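Local coordinates for histidinol-phosphatase (Listeria monocytogenes serotype 4b str. H7858, PDB 6NLR), which probably hydrolyses histidinol phosphate to histidinol in histidine biosynthesis, using a trinuclear metal centre of the PHP family, at residues H123-D135 with D140-F152. Sequence-based numbering, arbitrary orientation. Where two conformers were deposited one is given.
Sequences HFLEGQGGFRSID and DYNEGIVQFYGGF. Unlike the reference sequence in segment 123-135: Ile134 (reference Leu). With MN (manganese (II) ion), chain E.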
# COMPACT_ATOMS: atom_id res chain seq x y z
N HIS A 123 6.10 -4.04 -1.36
CA HIS A 123 7.03 -3.24 -0.51
C HIS A 123 8.47 -3.77 -0.60
O HIS A 123 9.37 -3.04 -0.16
CB HIS A 123 6.60 -3.24 0.97
CG HIS A 123 5.27 -2.63 1.25
ND1 HIS A 123 4.26 -3.34 1.87
CD2 HIS A 123 4.76 -1.41 1.00
CE1 HIS A 123 3.19 -2.58 2.00
NE2 HIS A 123 3.47 -1.40 1.45
N PHE A 124 8.68 -4.98 -1.11
CA PHE A 124 10.00 -5.65 -1.13
C PHE A 124 10.27 -6.21 -2.53
O PHE A 124 9.37 -6.80 -3.15
CB PHE A 124 10.05 -6.78 -0.11
CG PHE A 124 9.92 -6.36 1.33
CD1 PHE A 124 11.04 -5.94 2.04
CD2 PHE A 124 8.69 -6.42 1.99
CE1 PHE A 124 10.92 -5.58 3.38
CE2 PHE A 124 8.57 -6.03 3.31
CZ PHE A 124 9.68 -5.61 4.00
N LEU A 125 11.50 -6.03 -2.99
CA LEU A 125 12.03 -6.64 -4.23
C LEU A 125 13.32 -7.37 -3.90
O LEU A 125 13.99 -7.00 -2.92
CB LEU A 125 12.38 -5.54 -5.23
CG LEU A 125 11.25 -4.92 -6.01
CD1 LEU A 125 11.81 -3.80 -6.88
CD2 LEU A 125 10.55 -5.99 -6.83
N GLU A 126 13.67 -8.33 -4.74
CA GLU A 126 15.03 -8.93 -4.73
C GLU A 126 16.04 -7.80 -4.94
O GLU A 126 15.84 -6.98 -5.87
CB GLU A 126 15.17 -10.01 -5.80
CG GLU A 126 16.62 -10.25 -6.16
CD GLU A 126 16.93 -11.60 -6.76
OE1 GLU A 126 15.96 -12.30 -7.17
OE2 GLU A 126 18.12 -11.94 -6.80
N GLY A 127 17.07 -7.75 -4.11
CA GLY A 127 18.13 -6.75 -4.23
C GLY A 127 19.44 -7.28 -3.73
O GLY A 127 19.62 -8.52 -3.68
N GLN A 128 20.33 -6.38 -3.36
CA GLN A 128 21.72 -6.71 -2.97
C GLN A 128 21.64 -7.47 -1.65
O GLN A 128 21.19 -6.87 -0.64
CB GLN A 128 22.54 -5.43 -2.89
CG GLN A 128 24.03 -5.66 -2.73
CD GLN A 128 24.68 -6.37 -3.89
OE1 GLN A 128 25.59 -7.18 -3.70
NE2 GLN A 128 24.25 -6.06 -5.10
N GLY A 129 22.02 -8.76 -1.67
CA GLY A 129 22.16 -9.59 -0.46
C GLY A 129 20.88 -10.31 -0.09
O GLY A 129 20.92 -11.07 0.90
N GLY A 130 19.78 -10.09 -0.82
CA GLY A 130 18.48 -10.73 -0.56
C GLY A 130 17.36 -9.75 -0.81
O GLY A 130 17.59 -8.74 -1.54
N PHE A 131 16.19 -9.97 -0.20
CA PHE A 131 15.03 -9.07 -0.37
C PHE A 131 15.35 -7.73 0.31
O PHE A 131 15.99 -7.71 1.38
CB PHE A 131 13.74 -9.69 0.17
CG PHE A 131 13.15 -10.71 -0.76
CD1 PHE A 131 12.50 -10.32 -1.92
CD2 PHE A 131 13.26 -12.07 -0.47
CE1 PHE A 131 11.95 -11.25 -2.77
CE2 PHE A 131 12.72 -13.01 -1.34
CZ PHE A 131 12.08 -12.60 -2.49
N ARG A 132 14.95 -6.66 -0.35
CA ARG A 132 15.26 -5.27 0.04
C ARG A 132 13.97 -4.45 -0.01
O ARG A 132 13.04 -4.77 -0.78
CB ARG A 132 16.31 -4.66 -0.89
CG ARG A 132 17.66 -5.36 -0.88
CD ARG A 132 18.34 -5.34 0.47
NE ARG A 132 18.66 -3.98 0.88
CZ ARG A 132 19.88 -3.45 0.90
NH1 ARG A 132 20.95 -4.13 0.52
NH2 ARG A 132 20.02 -2.20 1.30
N SER A 133 13.91 -3.44 0.84
CA SER A 133 12.73 -2.57 0.99
C SER A 133 12.73 -1.50 -0.11
O SER A 133 13.77 -0.87 -0.33
CB SER A 133 12.73 -1.94 2.35
OG SER A 133 11.67 -1.00 2.46
N ILE A 134 11.57 -1.27 -0.70
CA ILE A 134 11.30 -0.19 -1.68
C ILE A 134 11.16 1.15 -0.94
O ILE A 134 11.51 2.19 -1.53
CB ILE A 134 10.03 -0.52 -2.49
CG1 ILE A 134 10.25 -1.75 -3.37
CG2 ILE A 134 9.54 0.68 -3.28
CD1 ILE A 134 8.98 -2.45 -3.79
N ASP A 135 10.68 1.14 0.31
CA ASP A 135 10.11 2.37 0.93
C ASP A 135 10.72 2.70 2.30
O ASP A 135 10.20 3.60 2.93
CB ASP A 135 8.58 2.27 1.00
CG ASP A 135 8.04 1.16 1.88
OD1 ASP A 135 8.82 0.31 2.31
OD2 ASP A 135 6.83 1.14 2.12
N ASP A 140 18.84 3.40 1.69
CA ASP A 140 18.64 1.94 1.69
C ASP A 140 18.10 1.53 0.32
O ASP A 140 18.54 0.47 -0.19
CB ASP A 140 17.73 1.53 2.85
CG ASP A 140 17.52 0.04 2.90
OD1 ASP A 140 18.47 -0.67 3.35
OD2 ASP A 140 16.44 -0.39 2.47
N TYR A 141 17.23 2.35 -0.28
CA TYR A 141 16.65 2.08 -1.62
C TYR A 141 17.76 2.16 -2.68
O TYR A 141 17.78 1.32 -3.59
CB TYR A 141 15.52 3.06 -1.97
CG TYR A 141 14.78 2.76 -3.25
CD1 TYR A 141 14.10 1.56 -3.41
CD2 TYR A 141 14.73 3.66 -4.29
CE1 TYR A 141 13.39 1.28 -4.58
CE2 TYR A 141 14.03 3.41 -5.46
CZ TYR A 141 13.36 2.21 -5.60
OH TYR A 141 12.69 1.92 -6.75
N ASN A 142 18.62 3.17 -2.57
CA ASN A 142 19.80 3.34 -3.45
C ASN A 142 20.66 2.07 -3.40
O ASN A 142 20.95 1.51 -4.47
CB ASN A 142 20.64 4.56 -3.06
CG ASN A 142 21.73 4.82 -4.09
OD1 ASN A 142 21.53 4.58 -5.27
ND2 ASN A 142 22.86 5.29 -3.64
N GLU A 143 21.08 1.67 -2.20
CA GLU A 143 22.09 0.60 -2.01
C GLU A 143 21.47 -0.75 -2.33
O GLU A 143 22.15 -1.57 -2.91
CB GLU A 143 22.67 0.65 -0.60
CG GLU A 143 23.65 1.80 -0.45
CD GLU A 143 23.94 2.24 0.97
OE1 GLU A 143 23.73 1.42 1.90
OE2 GLU A 143 24.40 3.39 1.14
N GLY A 144 20.21 -0.96 -1.97
CA GLY A 144 19.57 -2.27 -2.06
C GLY A 144 19.01 -2.56 -3.44
O GLY A 144 19.06 -3.73 -3.87
N ILE A 145 18.42 -1.55 -4.08
CA ILE A 145 17.55 -1.77 -5.28
C ILE A 145 18.08 -0.97 -6.47
O ILE A 145 18.34 -1.60 -7.52
CB ILE A 145 16.09 -1.48 -4.94
CG1 ILE A 145 15.54 -2.61 -4.07
CG2 ILE A 145 15.24 -1.27 -6.21
CD1 ILE A 145 14.20 -2.33 -3.40
N VAL A 146 18.29 0.34 -6.35
CA VAL A 146 18.66 1.15 -7.54
C VAL A 146 20.00 0.65 -8.10
O VAL A 146 20.08 0.36 -9.33
CB VAL A 146 18.66 2.65 -7.22
CG1 VAL A 146 19.16 3.45 -8.43
CG2 VAL A 146 17.26 3.11 -6.80
N GLN A 147 21.02 0.55 -7.26
CA GLN A 147 22.36 0.09 -7.67
C GLN A 147 22.27 -1.37 -8.16
O GLN A 147 22.99 -1.70 -9.10
CB GLN A 147 23.34 0.29 -6.52
CG GLN A 147 23.78 1.74 -6.38
CD GLN A 147 24.75 1.94 -5.24
OE1 GLN A 147 25.38 2.99 -5.12
NE2 GLN A 147 24.95 0.91 -4.45
N PHE A 148 21.42 -2.19 -7.55
CA PHE A 148 21.28 -3.62 -7.92
C PHE A 148 20.74 -3.72 -9.36
O PHE A 148 21.32 -4.54 -10.13
CB PHE A 148 20.36 -4.36 -6.94
CG PHE A 148 20.23 -5.84 -7.20
CD1 PHE A 148 21.20 -6.72 -6.76
CD2 PHE A 148 19.09 -6.35 -7.81
CE1 PHE A 148 21.05 -8.09 -6.97
CE2 PHE A 148 18.94 -7.71 -8.03
CZ PHE A 148 19.92 -8.58 -7.60
N TYR A 149 19.71 -2.93 -9.71
CA TYR A 149 19.01 -3.02 -11.01
C TYR A 149 19.72 -2.19 -12.08
O TYR A 149 19.49 -2.47 -13.25
CB TYR A 149 17.52 -2.73 -10.86
CG TYR A 149 16.78 -3.87 -10.21
CD1 TYR A 149 16.58 -5.07 -10.87
CD2 TYR A 149 16.37 -3.77 -8.89
CE1 TYR A 149 15.95 -6.14 -10.24
CE2 TYR A 149 15.71 -4.81 -8.26
CZ TYR A 149 15.51 -6.00 -8.93
OH TYR A 149 14.89 -7.03 -8.28
N GLY A 150 20.61 -1.28 -11.68
CA GLY A 150 21.46 -0.50 -12.59
C GLY A 150 21.05 0.96 -12.74
O GLY A 150 21.64 1.62 -13.56
N GLY A 151 20.06 1.45 -11.99
CA GLY A 151 19.64 2.86 -12.07
C GLY A 151 18.18 3.03 -11.75
O GLY A 151 17.46 2.02 -11.57
N PHE A 152 17.75 4.27 -11.66
CA PHE A 152 16.39 4.61 -11.17
C PHE A 152 15.35 4.00 -12.09
O PHE A 152 14.38 3.40 -11.58
CB PHE A 152 16.21 6.12 -11.01
CG PHE A 152 14.94 6.47 -10.27
CD1 PHE A 152 14.92 6.49 -8.89
CD2 PHE A 152 13.76 6.71 -10.97
CE1 PHE A 152 13.75 6.80 -8.22
CE2 PHE A 152 12.60 7.03 -10.30
CZ PHE A 152 12.58 7.05 -8.93
MN MN E . 2.20 0.22 1.79
O HOH W 1 16.30 -3.02 2.31
O HOH W 2 14.47 1.32 1.40
O HOH W 3 16.47 -1.40 -0.81
O HOH W 4 3.92 1.74 1.47
O HOH W 5 1.08 1.49 2.39
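Three bends of about -60° at chi1, chi2 and chi3 curl Arg132 back over Gly144, while Phe148, with CG trans to its own N (chi1 -176°), swings its ring over Gly127. These two side chains join a beta hairpin, strands 124-127 and 130-133 linked by a type II turn, to helix 138-149 in the PHP domain. The guanidinium lies flat on the helix: Gly144 CA lies over one face, 3.2 Å from Arg132 CZ, an approach that the missing side chain of Gly144 makes possible. At one end of the group, Gln128 O lies in the plane of the guanidinium, and the bond from NH1 is nearly straight, tying the side chain to the turn. The other, NH2, forms a salt bridge to Asp140 OD1 at 3.0 Å, reaching that oxygen from above the carboxylate plane; Asp54 N also donates to OD1. A water links Arg132 NE, Ser133 N and Asp140 OD2, so the buried carboxylate has partners on both oxygens. At the turn, Gly144 O accepts from Gln128 N (3.0 Å, 158° at the hydrogen) on a lone pair. Beside that bond, Gly127 CA sits 3.7 Å from the Phe148 ring centroid, a CH-pi contact over the face. Deeper in, Ile145 CD1 packs against both Leu125 CB (4.1 Å) and Ile134 CG1 (4.0 Å), and helix 152-168 backs Tyr141 and Ile145. At the other end of the hairpin, His123 binds a manganese ion shared with Glu93 and His181; its NE2 is 2.1 Å from the metal, and Asp135 OD2 accepts from a water on the same ion.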